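Local coordinates for exodeoxyribonuclease 10 (Escherichia coli, PDB 4FZX), which degrades single- and double-stranded DNA from the 3' end as a magnesium-dependent exonuclease of the DEDDh (DnaQ) family, at residues M100-R105 / E159-I164; F84-L89 / G94-T99. One frame throughout, in Å; residues are numbered along the deposited sequence.

How the interactions relate
Both contacts are partly buried, but the centre of interaction 2 lies about 9 Å from the centre of the chain, that of interaction 1 about 15 Å. Interaction 2 packs helix 82-88 on strand 95-98 through an indole and an arginine's methylenes, close to a bound sodium ion; interaction 1 packs helix 99-106 on helix 158-165 through aliphatic and selenomethionine side chains. Strand 95-98 runs directly into helix 99-106, and the contacts touch where Ile97 CG2 lies 3.6 Å from Leu102 CD1. In each, an arginine covers the solvent-facing margin, while side chains elsewhere on the segments meet DNA: Arg104 near a phosphate oxygen, Phe84 against a sugar.

Interaction 1: M100-R105 / E159-I164; sequences MKLARR and EQMADI. With nucleotides of chain A; nucleotides of chain B.
Leu102 holds CG anti to its carbonyl carbon (chi1 -65°), a setting that directs its forked end at helix 158-165, where CD1 meets the Met161 selenium and CD2 reaches Ile164 while also brushing Met161. On the other helix, Ile164 CG2 stands anti to the backbone N, the branch position that faces Leu102 CD2. This is helix-helix packing in the DEDDh exonuclease fold, with the axes 9.8 Å apart at closest approach and crossing at 91°. So steep a crossing confines contact to a small patch, and the two segments bury 296 Å² in all.

Met161, a selenomethionine, lies across Leu102 at about a right angle, its SE 3.6 Å from Leu102 CD1. Behind this pair, Ile150 of helix 136-154 and Ile97 of strand 95-98 both pack on Leu102, so the buried end of the patch continues into the protein interior. Ile164 is the residue most covered by the opposite helix.

Toward solvent the chemistry changes. The Arg105 chain, bent at chi2 and chi3, brings its guanidinium over Ile164, with CG2 4.2 Å above the centre of one face; the approach is one of packing. On the DNA side of helix 99-106, Arg104 NH2 is 3.4 Å from OP1 of DT5 of chain B, and that oxygen stands above the guanidinium plane toward its rim, while Tyr112 makes a cation-pi contact with the same side chain. Lys101 NZ forms a salt bridge with another DNA phosphate.

At the apolar centre, Leu102 CD2 closes to 3.7 Å from Ile164 CG2.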
loop_
_atom_site.group_PDB
_atom_site.type_symbol
_atom_site.label_atom_id
_atom_site.label_comp_id
_atom_site.label_asym_id
_atom_site.label_seq_id
_atom_site.Cartn_x
_atom_site.Cartn_y
_atom_site.Cartn_z
HETATM N N MSE C 100 22.739 6.991 2.324
HETATM C CA MSE C 100 22.348 5.832 1.541
HETATM C C MSE C 100 20.852 5.607 1.610
HETATM O O MSE C 100 20.186 5.448 0.590
HETATM C CB MSE C 100 23.087 4.580 2.014
HETATM C CG MSE C 100 22.863 3.388 1.109
HETATM SE SE MSE C 100 23.580 1.738 1.884
HETATM C CE MSE C 100 25.430 2.059 1.436
ATOM N N LYS C 101 20.329 5.574 2.825
ATOM C CA LYS C 101 18.900 5.479 3.017
ATOM C C LYS C 101 18.221 6.647 2.334
ATOM O O LYS C 101 17.166 6.486 1.735
ATOM C CB LYS C 101 18.556 5.466 4.504
ATOM C CG LYS C 101 18.890 4.154 5.188
ATOM C CD LYS C 101 18.783 4.262 6.696
ATOM C CE LYS C 101 18.539 2.903 7.322
ATOM N NZ LYS C 101 17.085 2.532 7.311
ATOM N N LEU C 102 18.796 7.837 2.464
ATOM C CA LEU C 102 18.176 9.006 1.854
ATOM C C LEU C 102 18.109 8.876 0.329
ATOM O O LEU C 102 17.076 9.147 -0.282
ATOM C CB LEU C 102 18.906 10.290 2.254
ATOM C CG LEU C 102 18.854 10.663 3.738
ATOM C CD1 LEU C 102 19.633 11.945 4.016
ATOM C CD2 LEU C 102 17.412 10.785 4.218
ATOM N N ALA C 103 19.206 8.448 -0.280
ATOM C CA ALA C 103 19.282 8.337 -1.738
ATOM C C ALA C 103 18.255 7.345 -2.276
ATOM O O ALA C 103 17.564 7.618 -3.251
ATOM C CB ALA C 103 20.682 7.924 -2.159
ATOM N N ARG C 104 18.159 6.202 -1.609
ATOM C CA ARG C 104 17.233 5.143 -1.976
ATOM C C ARG C 104 15.780 5.582 -1.863
ATOM O O ARG C 104 14.938 5.179 -2.673
ATOM C CB ARG C 104 17.457 3.914 -1.084
ATOM C CG ARG C 104 18.760 3.187 -1.349
ATOM C CD ARG C 104 18.767 1.835 -0.655
ATOM N NE ARG C 104 18.030 0.829 -1.419
ATOM C CZ ARG C 104 17.873 -0.441 -1.042
ATOM N NH1 ARG C 104 18.381 -0.874 0.110
ATOM N NH2 ARG C 104 17.198 -1.279 -1.817
ATOM N N ARG C 105 15.486 6.389 -0.850
ATOM C CA ARG C 105 14.138 6.932 -0.663
ATOM C C ARG C 105 13.824 8.051 -1.661
ATOM O O ARG C 105 12.710 8.158 -2.136
ATOM C CB ARG C 105 13.935 7.414 0.782
ATOM C CG ARG C 105 12.778 8.416 0.966
ATOM C CD ARG C 105 11.443 7.714 1.198
ATOM N NE ARG C 105 11.546 6.724 2.266
ATOM C CZ ARG C 105 11.040 6.882 3.490
ATOM N NH1 ARG C 105 10.361 7.984 3.806
ATOM N NH2 ARG C 105 11.200 5.928 4.396
ATOM N N GLU C 159 16.012 17.132 10.622
ATOM C CA GLU C 159 15.041 16.327 11.378
ATOM C C GLU C 159 14.347 15.282 10.511
ATOM O O GLU C 159 14.142 14.149 10.935
ATOM C CB GLU C 159 13.978 17.241 12.010
ATOM C CG GLU C 159 14.508 18.150 13.103
ATOM C CD GLU C 159 14.827 17.382 14.367
ATOM O OE1 GLU C 159 15.577 17.917 15.219
ATOM O OE2 GLU C 159 14.326 16.237 14.511
ATOM N N GLN C 160 13.886 15.698 9.337
ATOM C CA GLN C 160 13.191 14.778 8.445
ATOM C C GLN C 160 14.127 13.674 8.032
ATOM O O GLN C 160 13.740 12.493 7.971
ATOM C CB GLN C 160 12.694 15.502 7.210
ATOM C CG GLN C 160 11.442 16.304 7.431
ATOM C CD GLN C 160 11.097 17.134 6.221
ATOM O OE1 GLN C 160 11.780 18.110 5.911
ATOM N NE2 GLN C 160 10.068 16.717 5.494
HETATM N N MSE C 161 15.376 14.056 7.795
HETATM C CA MSE C 161 16.389 13.132 7.299
HETATM C C MSE C 161 16.756 12.093 8.351
HETATM O O MSE C 161 16.968 10.919 8.026
HETATM C CB MSE C 161 17.638 13.902 6.847
HETATM C CG MSE C 161 17.424 14.658 5.566
HETATM SE SE MSE C 161 19.055 15.413 4.840
HETATM C CE MSE C 161 19.193 17.015 5.993
ATOM N N ALA C 162 16.852 12.543 9.605
ATOM C CA ALA C 162 17.064 11.657 10.745
ATOM C C ALA C 162 15.904 10.686 10.912
ATOM O O ALA C 162 16.112 9.511 11.218
ATOM C CB ALA C 162 17.252 12.472 12.019
ATOM N N ASP C 163 14.685 11.171 10.668
ATOM C CA ASP C 163 13.492 10.339 10.772
ATOM C C ASP C 163 13.473 9.247 9.713
ATOM O O ASP C 163 13.235 8.085 10.018
ATOM C CB ASP C 163 12.219 11.188 10.664
ATOM C CG ASP C 163 12.044 12.150 11.835
ATOM O OD1 ASP C 163 12.558 11.871 12.948
ATOM O OD2 ASP C 163 11.353 13.182 11.652
ATOM N N ILE C 164 13.659 9.643 8.457
ATOM C CA ILE C 164 13.860 8.694 7.359
ATOM C C ILE C 164 14.988 7.683 7.665
ATOM O O ILE C 164 14.862 6.499 7.349
ATOM C CB ILE C 164 14.171 9.445 6.033
ATOM C CG1 ILE C 164 12.968 10.283 5.599
ATOM C CG2 ILE C 164 14.616 8.481 4.940
ATOM C CD1 ILE C 164 13.214 11.139 4.369
ATOM P P DG A 15 26.095 -2.417 -3.971
ATOM O OP1 DG A 15 26.087 -1.415 -5.047
ATOM O OP2 DG A 15 27.039 -3.553 -4.054
ATOM O "O5'" DG A 15 26.350 -1.651 -2.591
ATOM C "C5'" DG A 15 25.616 -0.472 -2.293
ATOM C "C4'" DG A 15 25.797 -0.093 -0.836
ATOM O "O4'" DG A 15 25.110 -1.038 0.027
ATOM C "C3'" DG A 15 27.240 -0.076 -0.358
ATOM O "O3'" DG A 15 27.744 1.227 -0.552
ATOM C "C2'" DG A 15 27.109 -0.389 1.126
ATOM C "C1'" DG A 15 25.874 -1.282 1.190
ATOM N N9 DG A 15 26.206 -2.697 1.164
ATOM C C8 DG A 15 26.714 -3.389 0.097
ATOM N N7 DG A 15 26.878 -4.663 0.349
ATOM C C5 DG A 15 26.436 -4.814 1.656
ATOM C C6 DG A 15 26.396 -5.975 2.455
ATOM O O6 DG A 15 26.731 -7.125 2.123
ATOM N N1 DG A 15 25.899 -5.712 3.737
ATOM C C2 DG A 15 25.487 -4.455 4.169
ATOM N N2 DG A 15 25.062 -4.368 5.449
ATOM N N3 DG A 15 25.541 -3.353 3.410
ATOM C C4 DG A 15 26.018 -3.616 2.175
ATOM P P DT B 5 12.947 -0.987 -0.037
ATOM O OP1 DT B 5 14.368 -0.591 -0.097
ATOM O OP2 DT B 5 11.912 0.045 -0.256
ATOM O "O5'" DT B 5 12.660 -2.190 -1.065
ATOM C "C5'" DT B 5 13.749 -2.904 -1.670
ATOM C "C4'" DT B 5 13.273 -4.215 -2.296
ATOM O "O4'" DT B 5 13.616 -5.345 -1.440
ATOM C "C3'" DT B 5 11.779 -4.340 -2.566
ATOM O "O3'" DT B 5 11.612 -4.912 -3.848
ATOM C "C2'" DT B 5 11.300 -5.301 -1.481
ATOM C "C1'" DT B 5 12.507 -6.223 -1.375
ATOM N N1 DT B 5 12.615 -7.001 -0.096
ATOM C C2 DT B 5 13.122 -8.285 -0.138
ATOM O O2 DT B 5 13.445 -8.844 -1.168
ATOM N N3 DT B 5 13.203 -8.914 1.078
ATOM C C4 DT B 5 12.858 -8.389 2.312
ATOM O O4 DT B 5 12.984 -9.040 3.346
ATOM C C5 DT B 5 12.356 -7.030 2.293
ATOM C C7 DT B 5 11.947 -6.360 3.580
ATOM C C6 DT B 5 12.260 -6.412 1.106
#

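Interaction 2: F84-L89 / G94-T99; sequences FDRRVL and GEWICT. With nucleotides of chain A.
Arg86 lays the aliphatic part of its side chain across one face of the Trp96 indole. Its CB sits 4.0 Å from the centroid of the five-membered ring and 21° off the ring normal, which defines a CH-pi contact, and its CG comes to 3.4 Å from Trp96 NE1. CG of Arg86 stands anti to the backbone N (chi1 -172°) and the chain runs extended from CG to NE, so methylenes, not the charged group, lie along the indole; the guanidinium plane is turned 87° from the ring. The six-membered ring reaches the buried side: Trp96 CH2 lies 4.1 Å from Asp85 CB in an oblique approach, and Leu89 CD2 meets the indole edge near its plane, 4.4 Å from CH2. With an alanine at Trp96 the indole face is gone, which would probably leave the Arg86 methylenes without a surface to lie on and open a gap beside Asp85 and Leu89.

One shell further out, Leu89 N bonds to Asp85 O at 2.9 Å as the helix ends. Asp85 and Trp96 both pack on Ala79 of strand 76-79, and Ile97 is held by backbone bonds to Tyr77 and Ala79, which fix the strand that carries Trp96.

Across helix 82-88 from the indole, the Phe84 ring takes C2' of DA16 of chain A over the centre of one face, 3.6 Å above the plane, and Val88 CG1 packs on the opposite face. Asp6, Glu8 and Asp139 hold sodium here, and the side chain of Asp85, about 4 Å from a bound sodium ion, is consistent with the remaining acidic residue of the DEDDh set. The arrangement is the beta-alpha-beta unit of strand 76-79, helix 82-88 and strand 95-98, beside the metal-bearing active site of an RNase H-like exonuclease.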
loop_
_atom_site.group_PDB
_atom_site.type_symbol
_atom_site.label_atom_id
_atom_site.label_comp_id
_atom_site.label_asym_id
_atom_site.label_seq_id
_atom_site.Cartn_x
_atom_site.Cartn_y
_atom_site.Cartn_z
ATOM N N PHE C 84 27.294 1.419 9.307
ATOM C CA PHE C 84 28.672 0.962 9.371
ATOM C C PHE C 84 29.545 1.820 10.302
ATOM O O PHE C 84 30.091 1.310 11.272
ATOM C CB PHE C 84 29.279 0.844 7.964
ATOM C CG PHE C 84 30.717 0.412 7.961
ATOM C CD1 PHE C 84 31.055 -0.928 8.112
ATOM C CD2 PHE C 84 31.737 1.347 7.835
ATOM C CE1 PHE C 84 32.387 -1.327 8.122
ATOM C CE2 PHE C 84 33.068 0.957 7.843
ATOM C CZ PHE C 84 33.395 -0.383 7.973
ATOM N N ASP C 85 29.623 3.126 10.053
ATOM C CA ASP C 85 30.485 3.995 10.883
ATOM C C ASP C 85 30.062 4.028 12.355
ATOM O O ASP C 85 30.908 3.994 13.253
ATOM C CB ASP C 85 30.570 5.411 10.318
ATOM C CG ASP C 85 30.918 5.422 8.840
ATOM O OD1 ASP C 85 30.055 5.007 8.022
ATOM O OD2 ASP C 85 32.069 5.790 8.506
ATOM N N ARG C 86 28.753 4.046 12.591
ATOM C CA ARG C 86 28.223 4.029 13.948
ATOM C C ARG C 86 28.715 2.789 14.702
ATOM O O ARG C 86 29.194 2.891 15.817
ATOM C CB ARG C 86 26.693 4.081 13.929
ATOM C CG ARG C 86 26.075 4.258 15.300
ATOM C CD ARG C 86 24.618 3.831 15.338
ATOM N NE ARG C 86 24.221 3.494 16.700
ATOM C CZ ARG C 86 23.970 2.261 17.136
ATOM N NH1 ARG C 86 23.987 1.233 16.292
ATOM N NH2 ARG C 86 23.663 2.061 18.417
ATOM N N ARG C 87 28.704 1.643 14.034
ATOM C CA ARG C 87 29.195 0.403 14.632
ATOM C C ARG C 87 30.697 0.398 14.915
ATOM O O ARG C 87 31.137 -0.099 15.952
ATOM C CB ARG C 87 28.827 -0.796 13.762
ATOM C CG ARG C 87 29.397 -2.118 14.248
ATOM C CD ARG C 87 28.692 -3.312 13.591
ATOM N NE ARG C 87 28.715 -3.265 12.124
ATOM C CZ ARG C 87 29.755 -3.629 11.371
ATOM N NH1 ARG C 87 30.891 -4.032 11.934
ATOM N NH2 ARG C 87 29.656 -3.599 10.049
ATOM N N VAL C 88 31.496 0.885 13.972
ATOM C CA VAL C 88 32.942 0.686 14.073
ATOM C C VAL C 88 33.620 1.801 14.878
ATOM O O VAL C 88 34.734 1.642 15.356
ATOM C CB VAL C 88 33.617 0.509 12.683
ATOM C CG1 VAL C 88 32.996 -0.662 11.940
ATOM C CG2 VAL C 88 33.507 1.782 11.860
ATOM N N LEU C 89 32.926 2.921 15.030
ATOM C CA LEU C 89 33.428 4.046 15.804
ATOM C C LEU C 89 32.980 3.915 17.265
ATOM O O LEU C 89 31.944 3.303 17.543
ATOM C CB LEU C 89 32.879 5.348 15.220
ATOM C CG LEU C 89 33.704 6.234 14.278
ATOM C CD1 LEU C 89 34.961 5.592 13.747
ATOM C CD2 LEU C 89 32.849 6.817 13.151
ATOM N N GLY C 94 25.824 12.625 18.911
ATOM C CA GLY C 94 24.744 13.243 18.132
ATOM C C GLY C 94 23.721 12.251 17.627
ATOM O O GLY C 94 23.551 11.181 18.194
ATOM N N GLU C 95 23.022 12.622 16.566
ATOM C CA GLU C 95 22.096 11.715 15.891
ATOM C C GLU C 95 22.620 11.436 14.472
ATOM O O GLU C 95 23.243 12.293 13.855
ATOM C CB GLU C 95 20.698 12.351 15.827
ATOM C CG GLU C 95 19.543 11.365 15.922
ATOM C CD GLU C 95 19.320 10.848 17.345
ATOM O OE1 GLU C 95 18.778 9.731 17.490
ATOM O OE2 GLU C 95 19.705 11.547 18.313
ATOM N N TRP C 96 22.377 10.233 13.972
ATOM C CA TRP C 96 22.942 9.820 12.705
ATOM C C TRP C 96 21.984 10.050 11.551
ATOM O O TRP C 96 20.765 9.847 11.671
ATOM C CB TRP C 96 23.372 8.360 12.742
ATOM C CG TRP C 96 24.624 8.127 13.505
ATOM C CD1 TRP C 96 24.725 7.772 14.825
ATOM C CD2 TRP C 96 25.970 8.218 13.009
ATOM N NE1 TRP C 96 26.047 7.631 15.174
ATOM C CE2 TRP C 96 26.833 7.928 14.087
ATOM C CE3 TRP C 96 26.530 8.529 11.760
ATOM C CZ2 TRP C 96 28.223 7.906 13.947
ATOM C CZ3 TRP C 96 27.914 8.539 11.631
ATOM C CH2 TRP C 96 28.742 8.205 12.709
ATOM N N ILE C 97 22.547 10.488 10.433
ATOM C CA ILE C 97 21.826 10.562 9.178
ATOM C C ILE C 97 22.559 9.720 8.136
ATOM O O ILE C 97 23.794 9.766 8.036
ATOM C CB ILE C 97 21.688 12.010 8.712
ATOM C CG1 ILE C 97 20.672 12.743 9.602
ATOM C CG2 ILE C 97 21.271 12.076 7.253
ATOM C CD1 ILE C 97 20.760 14.271 9.525
ATOM N N CYS C 98 21.809 8.876 7.434
ATOM C CA CYS C 98 22.399 8.018 6.414
ATOM C C CYS C 98 22.055 8.497 5.004
ATOM O O CYS C 98 20.896 8.515 4.629
ATOM C CB CYS C 98 21.937 6.578 6.603
ATOM S SG CYS C 98 22.724 5.441 5.453
ATOM N N THR C 99 23.058 8.901 4.230
ATOM C CA THR C 99 22.808 9.351 2.859
ATOM C C THR C 99 22.438 8.215 1.919
ATOM O O THR C 99 21.829 8.438 0.873
ATOM C CB THR C 99 23.969 10.141 2.269
ATOM O OG1 THR C 99 25.203 9.432 2.465
ATOM C CG2 THR C 99 24.041 11.529 2.890
ATOM P P DA A 16 29.305 1.474 -0.527
ATOM O OP1 DA A 16 29.442 2.929 -0.743
ATOM O OP2 DA A 16 29.970 0.463 -1.398
ATOM O "O5'" DA A 16 29.712 1.172 0.997
ATOM C "C5'" DA A 16 29.269 2.008 2.047
ATOM C "C4'" DA A 16 29.901 1.574 3.366
ATOM O "O4'" DA A 16 29.203 0.392 3.853
ATOM C "C3'" DA A 16 31.376 1.162 3.268
ATOM O "O3'" DA A 16 32.237 2.302 3.515
ATOM C "C2'" DA A 16 31.500 0.095 4.361
ATOM C "C1'" DA A 16 30.119 -0.549 4.346
ATOM N N9 DA A 16 30.090 -1.723 3.506
ATOM C C8 DA A 16 30.503 -1.830 2.219
ATOM N N7 DA A 16 30.444 -3.050 1.751
ATOM C C5 DA A 16 29.949 -3.780 2.806
ATOM C C6 DA A 16 29.678 -5.146 2.949
ATOM N N6 DA A 16 29.847 -6.037 1.968
ATOM N N1 DA A 16 29.240 -5.559 4.148
ATOM C C2 DA A 16 29.088 -4.653 5.132
ATOM N N3 DA A 16 29.324 -3.339 5.120
ATOM C C4 DA A 16 29.750 -2.978 3.904
#